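Long-range contact in PbSGBP-B lipoprotein (Prevotella bryantii B14, PDB 6D2Y), which probably binds polysaccharides at the cell surface as a magnesium-containing lipoprotein of a polysaccharide utilization locus: residues A212-F226 with I448-K460. Residues are numbered along the deposited sequence; the frame is centred on the assembly and turned at random.
Sequences APFQYMDNRGMLFDF and IIKIDNIRVVPNK. With MG (magnesium ion), chain B.
M222 and F224 pair with R455 and I454 in a short antiparallel, bulged join between strand 222-224 and the C-terminal strand 449-458, within an antiparallel sheet of the domain assigned to xyloglucan binding. The carbonyl of I454 takes two N-H groups in its plane, L223 N at 2.9 Å and F224 N at 3.0 Å from O, while I454 N returns a bond to F224 O and V456 N reaches G221 O. On one face the F224 ring turns its edge to I454 CB, and I454 CD1 packs against F224 CB (3.9 Å) and F226 CZ (4.0 Å). On the other face R455, extended from CG to NE, runs alongside D218 and R220; D218 O stands 3.5 Å off its guanidinium plane, over one face but toward the rim, and E141 and E316 hold its two terminal nitrogens. D218 opens an Asx turn, and R220 clasps its carboxylate side-on through NE and NH2, the two oxygens accepting through syn lone pairs close to the guanidinium plane. V457 CG2 packs over a face of that guanidinium, 3.2 Å from R220 NH2. A water links P213 O with P458 O. D452 CG, anti to its backbone N (chi1 -177°), carries the carboxylate toward D225, and both its oxygens bind the magnesium ion alongside D225 O, 2.4 Å from the metal. D227, S255, N257 and a water complete this site, just beyond the F224-I454 pair that a classic bulge and a G1 bulge share in this beta-sandwich protein.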
ATOM      1  N   ALA A 212      -3.930  10.378   0.703  1.00 57.83           N
ATOM      2  CA  ALA A 212      -3.393   9.110   1.159  1.00 51.91           C
ATOM      3  C   ALA A 212      -4.450   8.013   1.046  1.00 56.23           C
ATOM      4  O   ALA A 212      -5.641   8.268   1.243  1.00 60.55           O
ATOM      5  CB  ALA A 212      -2.920   9.221   2.603  1.00 50.69           C
ATOM      6  N   PRO A 213      -4.040   6.782   0.729  1.00 55.87           N
ATOM      7  CA  PRO A 213      -5.014   5.686   0.632  1.00 55.84           C
ATOM      8  C   PRO A 213      -5.350   5.078   1.982  1.00 55.65           C
ATOM      9  O   PRO A 213      -5.538   3.863   2.091  1.00 62.61           O
ATOM     10  CB  PRO A 213      -4.304   4.676  -0.273  1.00 52.81           C
ATOM     11  CG  PRO A 213      -2.857   4.881   0.034  1.00 48.87           C
ATOM     12  CD  PRO A 213      -2.690   6.358   0.317  1.00 55.97           C
ATOM     13  N   PHE A 214      -5.426   5.908   3.019  1.00 53.26           N
ATOM     14  CA  PHE A 214      -5.737   5.422   4.354  1.00 50.01           C
ATOM     15  C   PHE A 214      -6.203   6.589   5.208  1.00 55.52           C
ATOM     16  O   PHE A 214      -5.979   7.756   4.878  1.00 56.40           O
ATOM     17  CB  PHE A 214      -4.531   4.729   4.999  1.00 49.37           C
ATOM     18  CG  PHE A 214      -3.227   5.457   4.803  1.00 56.38           C
ATOM     19  CD1 PHE A 214      -2.968   6.647   5.467  1.00 54.40           C
ATOM     20  CD2 PHE A 214      -2.257   4.948   3.955  1.00 59.97           C
ATOM     21  CE1 PHE A 214      -1.770   7.313   5.286  1.00 49.32           C
ATOM     22  CE2 PHE A 214      -1.058   5.610   3.770  1.00 54.02           C
ATOM     23  CZ  PHE A 214      -0.815   6.794   4.437  1.00 50.45           C
ATOM     24  N   GLN A 215      -6.851   6.251   6.318  1.00 55.28           N
ATOM     25  CA  GLN A 215      -7.290   7.226   7.301  1.00 52.51           C
ATOM     26  C   GLN A 215      -6.743   6.829   8.665  1.00 50.29           C
ATOM     27  O   GLN A 215      -6.355   5.681   8.891  1.00 52.39           O
ATOM     28  CB  GLN A 215      -8.823   7.333   7.352  1.00 54.12           C
ATOM     29  CG  GLN A 215      -9.456   7.804   6.053  1.00 58.57           C
ATOM     30  CD  GLN A 215     -10.968   7.896   6.140  1.00 61.70           C
ATOM     31  OE1 GLN A 215     -11.597   7.244   6.974  1.00 66.99           O
ATOM     32  NE2 GLN A 215     -11.560   8.714   5.277  1.00 64.11           N
ATOM     33  N   TYR A 216      -6.709   7.798   9.574  1.00 50.49           N
ATOM     34  CA  TYR A 216      -6.260   7.526  10.934  1.00 53.25           C
ATOM     35  C   TYR A 216      -7.336   6.752  11.689  1.00 51.82           C
ATOM     36  O   TYR A 216      -8.503   7.148  11.678  1.00 52.00           O
ATOM     37  CB  TYR A 216      -5.954   8.838  11.653  1.00 54.94           C
ATOM     38  CG  TYR A 216      -5.390   8.642  13.035  1.00 50.68           C
ATOM     39  CD1 TYR A 216      -4.400   7.697  13.269  1.00 45.71           C
ATOM     40  CD2 TYR A 216      -5.865   9.376  14.112  1.00 58.69           C
ATOM     41  CE1 TYR A 216      -3.880   7.508  14.531  1.00 51.08           C
ATOM     42  CE2 TYR A 216      -5.354   9.189  15.382  1.00 59.87           C
ATOM     43  CZ  TYR A 216      -4.363   8.251  15.584  1.00 59.02           C
ATOM     44  OH  TYR A 216      -3.844   8.056  16.844  1.00 65.25           O
HETATM   45  N   MSE A 217      -6.947   5.663  12.359  1.00 51.42           N
HETATM   46  CA  MSE A 217      -7.906   4.741  12.993  1.00 54.37           C
HETATM   47  C   MSE A 217      -8.896   4.217  11.963  1.00 51.73           C
HETATM   48  O   MSE A 217     -10.083   4.131  12.253  1.00 53.05           O
HETATM   49  CB  MSE A 217      -8.700   5.416  14.121  1.00 60.44           C
HETATM   50  CG  MSE A 217      -7.894   5.988  15.307  1.00 74.45           C
HETATM   51 SE   MSE A 217      -7.035   4.791  16.607  0.77 80.29          SE
HETATM   52  CE  MSE A 217      -5.117   5.076  16.421  1.00 79.76           C
ATOM     53  N   ASP A 218      -8.412   3.869  10.773  1.00 48.53           N
ATOM     54  CA  ASP A 218      -9.296   3.537   9.660  1.00 46.91           C
ATOM     55  C   ASP A 218     -10.190   2.349   9.998  1.00 47.44           C
ATOM     56  O   ASP A 218      -9.708   1.290  10.410  1.00 43.67           O
ATOM     57  CB  ASP A 218      -8.464   3.233   8.415  1.00 48.63           C
ATOM     58  CG  ASP A 218      -9.193   3.555   7.130  1.00 54.87           C
ATOM     59  OD1 ASP A 218     -10.436   3.672   7.156  1.00 54.61           O
ATOM     60  OD2 ASP A 218      -8.513   3.696   6.091  1.00 53.97           O
ATOM     61  N   ASN A 219     -11.506   2.530   9.823  1.00 50.64           N
ATOM     62  CA  ASN A 219     -12.462   1.447  10.031  1.00 49.56           C
ATOM     63  C   ASN A 219     -13.387   1.263   8.831  1.00 58.69           C
ATOM     64  O   ASN A 219     -14.432   0.617   8.955  1.00 61.46           O
ATOM     65  CB  ASN A 219     -13.285   1.675  11.304  1.00 48.20           C
ATOM     66  CG  ASN A 219     -14.038   2.995  11.294  1.00 60.59           C
ATOM     67  OD1 ASN A 219     -14.093   3.688  10.279  1.00 62.17           O
ATOM     68  ND2 ASN A 219     -14.627   3.344  12.432  1.00 66.07           N
ATOM     69  N   ARG A 220     -13.035   1.819   7.676  1.00 57.47           N
ATOM     70  CA  ARG A 220     -13.848   1.620   6.485  1.00 57.70           C
ATOM     71  C   ARG A 220     -13.745   0.178   6.005  1.00 55.64           C
ATOM     72  O   ARG A 220     -12.664  -0.417   6.002  1.00 53.90           O
ATOM     73  CB  ARG A 220     -13.424   2.585   5.375  1.00 55.04           C
ATOM     74  CG  ARG A 220     -13.286   4.036   5.826  1.00 54.51           C
ATOM     75  CD  ARG A 220     -12.690   4.916   4.733  1.00 57.33           C
ATOM     76  NE  ARG A 220     -11.272   4.652   4.499  1.00 58.48           N
ATOM     77  CZ  ARG A 220     -10.630   4.981   3.383  1.00 57.63           C
ATOM     78  NH1 ARG A 220     -11.286   5.573   2.394  1.00 62.74           N
ATOM     79  NH2 ARG A 220      -9.338   4.714   3.251  1.00 55.62           N
ATOM     80  N   GLY A 221     -14.882  -0.383   5.596  1.00 58.15           N
ATOM     81  CA  GLY A 221     -14.917  -1.772   5.174  1.00 54.20           C
ATOM     82  C   GLY A 221     -14.547  -2.734   6.271  1.00 51.64           C
ATOM     83  O   GLY A 221     -14.028  -3.821   5.997  1.00 52.44           O
HETATM   84  N   MSE A 222     -14.785  -2.343   7.515  1.00 50.37           N
HETATM   85  CA  MSE A 222     -14.450  -3.120   8.698  1.00 50.37           C
HETATM   86  C   MSE A 222     -15.133  -4.509   8.744  1.00 55.96           C
HETATM   87  O   MSE A 222     -16.357  -4.608   8.677  1.00 55.51           O
HETATM   88  CB  MSE A 222     -14.799  -2.293   9.947  1.00 48.61           C
HETATM   89  CG  MSE A 222     -14.208  -2.909  11.170  1.00 61.85           C
HETATM   90 SE   MSE A 222     -12.300  -2.550  11.233  0.74 73.34          SE
HETATM   91  CE  MSE A 222     -11.788  -4.379  11.146  1.00 33.63           C
ATOM     92  N   LEU A 223     -14.341  -5.580   8.830  1.00 53.85           N
ATOM     93  CA  LEU A 223     -14.873  -6.939   8.899  1.00 52.68           C
ATOM     94  C   LEU A 223     -14.665  -7.598  10.255  1.00 51.97           C
ATOM     95  O   LEU A 223     -15.612  -8.161  10.821  1.00 52.66           O
ATOM     96  CB  LEU A 223     -14.258  -7.824   7.804  1.00 53.91           C
ATOM     97  CG  LEU A 223     -14.284  -7.269   6.376  1.00 50.54           C
ATOM     98  CD1 LEU A 223     -13.028  -7.664   5.623  1.00 51.67           C
ATOM     99  CD2 LEU A 223     -15.522  -7.750   5.644  1.00 47.27           C
ATOM    100  N   PHE A 224     -13.446  -7.556  10.794  1.00 47.94           N
ATOM    101  CA  PHE A 224     -13.149  -8.126  12.111  1.00 45.56           C
ATOM    102  C   PHE A 224     -12.262  -7.142  12.867  1.00 41.73           C
ATOM    103  O   PHE A 224     -11.067  -7.041  12.580  1.00 44.57           O
ATOM    104  CB  PHE A 224     -12.453  -9.479  12.006  1.00 43.29           C
ATOM    105  CG  PHE A 224     -13.168 -10.484  11.153  1.00 44.80           C
ATOM    106  CD1 PHE A 224     -12.938 -10.547   9.790  1.00 44.63           C
ATOM    107  CD2 PHE A 224     -14.033 -11.400  11.724  1.00 49.64           C
ATOM    108  CE1 PHE A 224     -13.582 -11.485   9.006  1.00 50.59           C
ATOM    109  CE2 PHE A 224     -14.679 -12.342  10.948  1.00 47.90           C
ATOM    110  CZ  PHE A 224     -14.454 -12.385   9.588  1.00 51.41           C
ATOM    111  N   ASP A 225     -12.838  -6.422  13.825  1.00 38.08           N
ATOM    112  CA  ASP A 225     -12.050  -5.764  14.859  1.00 43.44           C
ATOM    113  C   ASP A 225     -12.155  -6.493  16.190  1.00 47.48           C
ATOM    114  O   ASP A 225     -11.492  -6.103  17.156  1.00 49.10           O
ATOM    115  CB  ASP A 225     -12.468  -4.293  15.011  1.00 41.10           C
ATOM    116  CG  ASP A 225     -13.802  -4.123  15.714  1.00 50.47           C
ATOM    117  OD1 ASP A 225     -14.604  -5.080  15.745  1.00 45.69           O
ATOM    118  OD2 ASP A 225     -14.060  -3.011  16.221  1.00 51.84           O
ATOM    119  N   PHE A 226     -12.984  -7.538  16.249  1.00 40.57           N
ATOM    120  CA  PHE A 226     -13.136  -8.435  17.392  1.00 39.09           C
ATOM    121  C   PHE A 226     -13.665  -7.723  18.629  1.00 36.75           C
ATOM    122  O   PHE A 226     -13.551  -8.244  19.741  1.00 42.27           O
ATOM    123  CB  PHE A 226     -11.821  -9.158  17.702  1.00 41.41           C
ATOM    124  CG  PHE A 226     -11.258  -9.894  16.521  1.00 41.91           C
ATOM    125  CD1 PHE A 226     -11.799 -11.103  16.125  1.00 40.79           C
ATOM    126  CD2 PHE A 226     -10.205  -9.366  15.792  1.00 44.00           C
ATOM    127  CE1 PHE A 226     -11.295 -11.780  15.032  1.00 36.44           C
ATOM    128  CE2 PHE A 226      -9.697 -10.040  14.695  1.00 40.51           C
ATOM    129  CZ  PHE A 226     -10.249 -11.247  14.315  1.00 45.05           C
ATOM    130  N   ILE A 448       4.248 -16.416  16.572  1.00 49.58           N
ATOM    131  CA  ILE A 448       3.061 -15.835  17.188  1.00 48.85           C
ATOM    132  C   ILE A 448       2.654 -14.643  16.337  1.00 52.98           C
ATOM    133  O   ILE A 448       3.421 -13.681  16.200  1.00 54.81           O
ATOM    134  CB  ILE A 448       3.308 -15.408  18.642  1.00 46.65           C
ATOM    135  CG1 ILE A 448       3.437 -16.636  19.548  1.00 48.09           C
ATOM    136  CG2 ILE A 448       2.182 -14.500  19.122  1.00 45.83           C
ATOM    137  CD1 ILE A 448       3.365 -16.318  21.034  1.00 45.99           C
ATOM    138  N   ILE A 449       1.461 -14.709  15.757  1.00 44.20           N
ATOM    139  CA  ILE A 449       0.949 -13.662  14.882  1.00 39.55           C
ATOM    140  C   ILE A 449      -0.369 -13.180  15.460  1.00 43.37           C
ATOM    141  O   ILE A 449      -1.362 -13.918  15.471  1.00 40.99           O
ATOM    142  CB  ILE A 449       0.769 -14.145  13.438  1.00 40.53           C
ATOM    143  CG1 ILE A 449       2.121 -14.497  12.823  1.00 41.43           C
ATOM    144  CG2 ILE A 449       0.029 -13.098  12.617  1.00 41.53           C
ATOM    145  CD1 ILE A 449       2.015 -15.306  11.556  1.00 42.65           C
ATOM    146  N   LYS A 450      -0.380 -11.945  15.942  1.00 39.93           N
ATOM    147  CA  LYS A 450      -1.587 -11.320  16.451  1.00 36.85           C
ATOM    148  C   LYS A 450      -2.150 -10.397  15.383  1.00 36.02           C
ATOM    149  O   LYS A 450      -1.422  -9.582  14.813  1.00 40.80           O
ATOM    150  CB  LYS A 450      -1.299 -10.567  17.747  1.00 39.60           C
ATOM    151  CG  LYS A 450      -0.704 -11.468  18.815  1.00 43.37           C
ATOM    152  CD  LYS A 450      -0.481 -10.746  20.132  1.00 46.59           C
ATOM    153  CE  LYS A 450       0.068 -11.706  21.178  1.00 46.93           C
ATOM    154  NZ  LYS A 450       0.429 -11.003  22.438  1.00 49.93           N
ATOM    155  N   ILE A 451      -3.438 -10.543  15.099  1.00 40.24           N
ATOM    156  CA  ILE A 451      -4.089  -9.820  14.018  1.00 37.40           C
ATOM    157  C   ILE A 451      -5.291  -9.086  14.585  1.00 40.44           C
ATOM    158  O   ILE A 451      -6.020  -9.621  15.429  1.00 42.84           O
ATOM    159  CB  ILE A 451      -4.504 -10.778  12.879  1.00 36.59           C
ATOM    160  CG1 ILE A 451      -3.264 -11.330  12.181  1.00 33.95           C
ATOM    161  CG2 ILE A 451      -5.415 -10.085  11.879  1.00 33.74           C
ATOM    162  CD1 ILE A 451      -3.542 -12.486  11.243  1.00 33.08           C
ATOM    163  N   ASP A 452      -5.487  -7.850  14.137  1.00 39.27           N
ATOM    164  CA  ASP A 452      -6.696  -7.115  14.467  1.00 43.55           C
ATOM    165  C   ASP A 452      -7.009  -6.170  13.313  1.00 41.34           C
ATOM    166  O   ASP A 452      -6.146  -5.856  12.490  1.00 43.98           O
ATOM    167  CB  ASP A 452      -6.541  -6.372  15.806  1.00 53.13           C
ATOM    168  CG  ASP A 452      -7.807  -5.656  16.232  1.00 56.79           C
ATOM    169  OD1 ASP A 452      -7.710  -4.532  16.768  1.00 58.15           O
ATOM    170  OD2 ASP A 452      -8.901  -6.214  16.016  1.00 49.84           O
ATOM    171  N   ASN A 453      -8.271  -5.756  13.235  1.00 50.39           N
ATOM    172  CA  ASN A 453      -8.720  -4.767  12.259  1.00 51.77           C
ATOM    173  C   ASN A 453      -8.607  -5.278  10.818  1.00 44.92           C
ATOM    174  O   ASN A 453      -8.107  -4.588   9.927  1.00 49.00           O
ATOM    175  CB  ASN A 453      -7.990  -3.436  12.436  1.00 51.71           C
ATOM    176  CG  ASN A 453      -8.156  -2.866  13.841  1.00 50.09           C
ATOM    177  OD1 ASN A 453      -9.224  -2.979  14.449  1.00 47.98           O
ATOM    178  ND2 ASN A 453      -7.110  -2.229  14.349  1.00 43.12           N
ATOM    179  N   ILE A 454      -9.126  -6.481  10.587  1.00 40.17           N
ATOM    180  CA  ILE A 454      -9.252  -7.007   9.233  1.00 44.89           C
ATOM    181  C   ILE A 454     -10.350  -6.234   8.515  1.00 40.42           C
ATOM    182  O   ILE A 454     -11.513  -6.253   8.930  1.00 45.63           O
ATOM    183  CB  ILE A 454      -9.557  -8.510   9.258  1.00 43.01           C
ATOM    184  CG1 ILE A 454      -8.545  -9.256  10.131  1.00 39.09           C
ATOM    185  CG2 ILE A 454      -9.578  -9.071   7.842  1.00 44.44           C
ATOM    186  CD1 ILE A 454      -8.994 -10.653  10.515  1.00 34.56           C
ATOM    187  N   ARG A 455      -9.990  -5.556   7.425  1.00 40.97           N
ATOM    188  CA  ARG A 455     -10.922  -4.696   6.709  1.00 44.82           C
ATOM    189  C   ARG A 455     -10.605  -4.730   5.220  1.00 47.01           C
ATOM    190  O   ARG A 455      -9.530  -5.166   4.800  1.00 49.84           O
ATOM    191  CB  ARG A 455     -10.862  -3.253   7.230  1.00 45.05           C
ATOM    192  CG  ARG A 455      -9.478  -2.614   7.121  1.00 51.27           C
ATOM    193  CD  ARG A 455      -9.412  -1.277   7.846  1.00 52.66           C
ATOM    194  NE  ARG A 455      -8.097  -0.644   7.735  1.00 53.85           N
ATOM    195  CZ  ARG A 455      -7.105  -0.817   8.605  1.00 50.85           C
ATOM    196  NH1 ARG A 455      -7.266  -1.609   9.656  1.00 44.32           N
ATOM    197  NH2 ARG A 455      -5.947  -0.201   8.424  1.00 55.03           N
ATOM    198  N   VAL A 456     -11.558  -4.262   4.413  1.00 45.93           N
ATOM    199  CA  VAL A 456     -11.362  -4.084   2.977  1.00 48.24           C
ATOM    200  C   VAL A 456     -11.591  -2.617   2.641  1.00 48.18           C
ATOM    201  O   VAL A 456     -12.610  -2.033   3.029  1.00 46.00           O
ATOM    202  CB  VAL A 456     -12.270  -5.010   2.140  1.00 54.22           C
ATOM    203  CG1 VAL A 456     -13.744  -4.781   2.446  1.00 56.73           C
ATOM    204  CG2 VAL A 456     -11.994  -4.813   0.655  1.00 58.34           C
ATOM    205  N   VAL A 457     -10.639  -2.027   1.921  1.00 50.18           N
ATOM    206  CA  VAL A 457     -10.567  -0.572   1.767  1.00 53.54           C
ATOM    207  C   VAL A 457     -10.219  -0.237   0.335  1.00 53.18           C
ATOM    208  O   VAL A 457      -9.523  -1.002  -0.358  1.00 55.84           O
ATOM    209  CB  VAL A 457      -9.513   0.034   2.725  1.00 60.57           C
ATOM    210  CG1 VAL A 457      -8.101  -0.323   2.280  1.00 63.08           C
ATOM    211  CG2 VAL A 457      -9.677   1.538   2.903  1.00 69.79           C
ATOM    212  N   PRO A 458     -10.724   0.890  -0.171  1.00 58.31           N
ATOM    213  CA  PRO A 458     -10.361   1.309  -1.528  1.00 60.01           C
ATOM    214  C   PRO A 458      -8.861   1.517  -1.670  1.00 67.03           C
ATOM    215  O   PRO A 458      -8.183   1.971  -0.747  1.00 66.81           O
ATOM    216  CB  PRO A 458     -11.126   2.624  -1.715  1.00 63.28           C
ATOM    217  CG  PRO A 458     -12.277   2.522  -0.787  1.00 68.15           C
ATOM    218  CD  PRO A 458     -11.799   1.732   0.394  1.00 64.69           C
ATOM    219  N   ASN A 459      -8.346   1.174  -2.855  1.00 69.09           N
ATOM    220  CA  ASN A 459      -6.925   1.368  -3.124  1.00 76.89           C
ATOM    221  C   ASN A 459      -6.555   2.843  -3.124  1.00 95.14           C
ATOM    222  O   ASN A 459      -5.406   3.196  -2.841  1.00 90.57           O
ATOM    223  CB  ASN A 459      -6.553   0.719  -4.457  1.00 74.84           C
ATOM    224  CG  ASN A 459      -6.474  -0.788  -4.365  1.00 69.54           C
ATOM    225  OD1 ASN A 459      -6.722  -1.367  -3.308  1.00 65.35           O
ATOM    226  ND2 ASN A 459      -6.134  -1.434  -5.473  1.00 69.92           N
ATOM    227  N   LYS A 460      -7.506   3.714  -3.445  1.00 63.96           N
ATOM    228  CA  LYS A 460      -7.315   5.153  -3.332  1.00 81.30           C
ATOM    229  C   LYS A 460      -8.515   5.774  -2.619  1.00 88.12           C
ATOM    230  O   LYS A 460      -9.634   5.768  -3.139  1.00 87.61           O
ATOM    231  CB  LYS A 460      -7.122   5.793  -4.710  1.00 88.34           C
ATOM    232  CG  LYS A 460      -6.338   4.948  -5.707  1.00 90.55           C
ATOM    233  CD  LYS A 460      -7.038   4.889  -7.056  1.00 93.50           C
ATOM    234  CE  LYS A 460      -6.411   3.838  -7.959  1.00 96.20           C
ATOM    235  NZ  LYS A 460      -7.043   3.817  -9.308  1.00 96.84           N
ATOM    236  OXT LYS A 460      -8.397   6.294  -1.509  1.00 91.05           O
TER
HETATM  237 MG    MG B 501      -9.579  -5.050  18.183  1.00 26.21          MG
HETATM  238  O   HOH W   1      -5.468   1.247   0.616  1.00 76.83           O
HETATM  239  O   HOH W   2      -7.164   1.606   5.760  1.00 48.24           O
HETATM  240  O   HOH W   3      -9.923  -3.357  17.145  1.00 35.06           O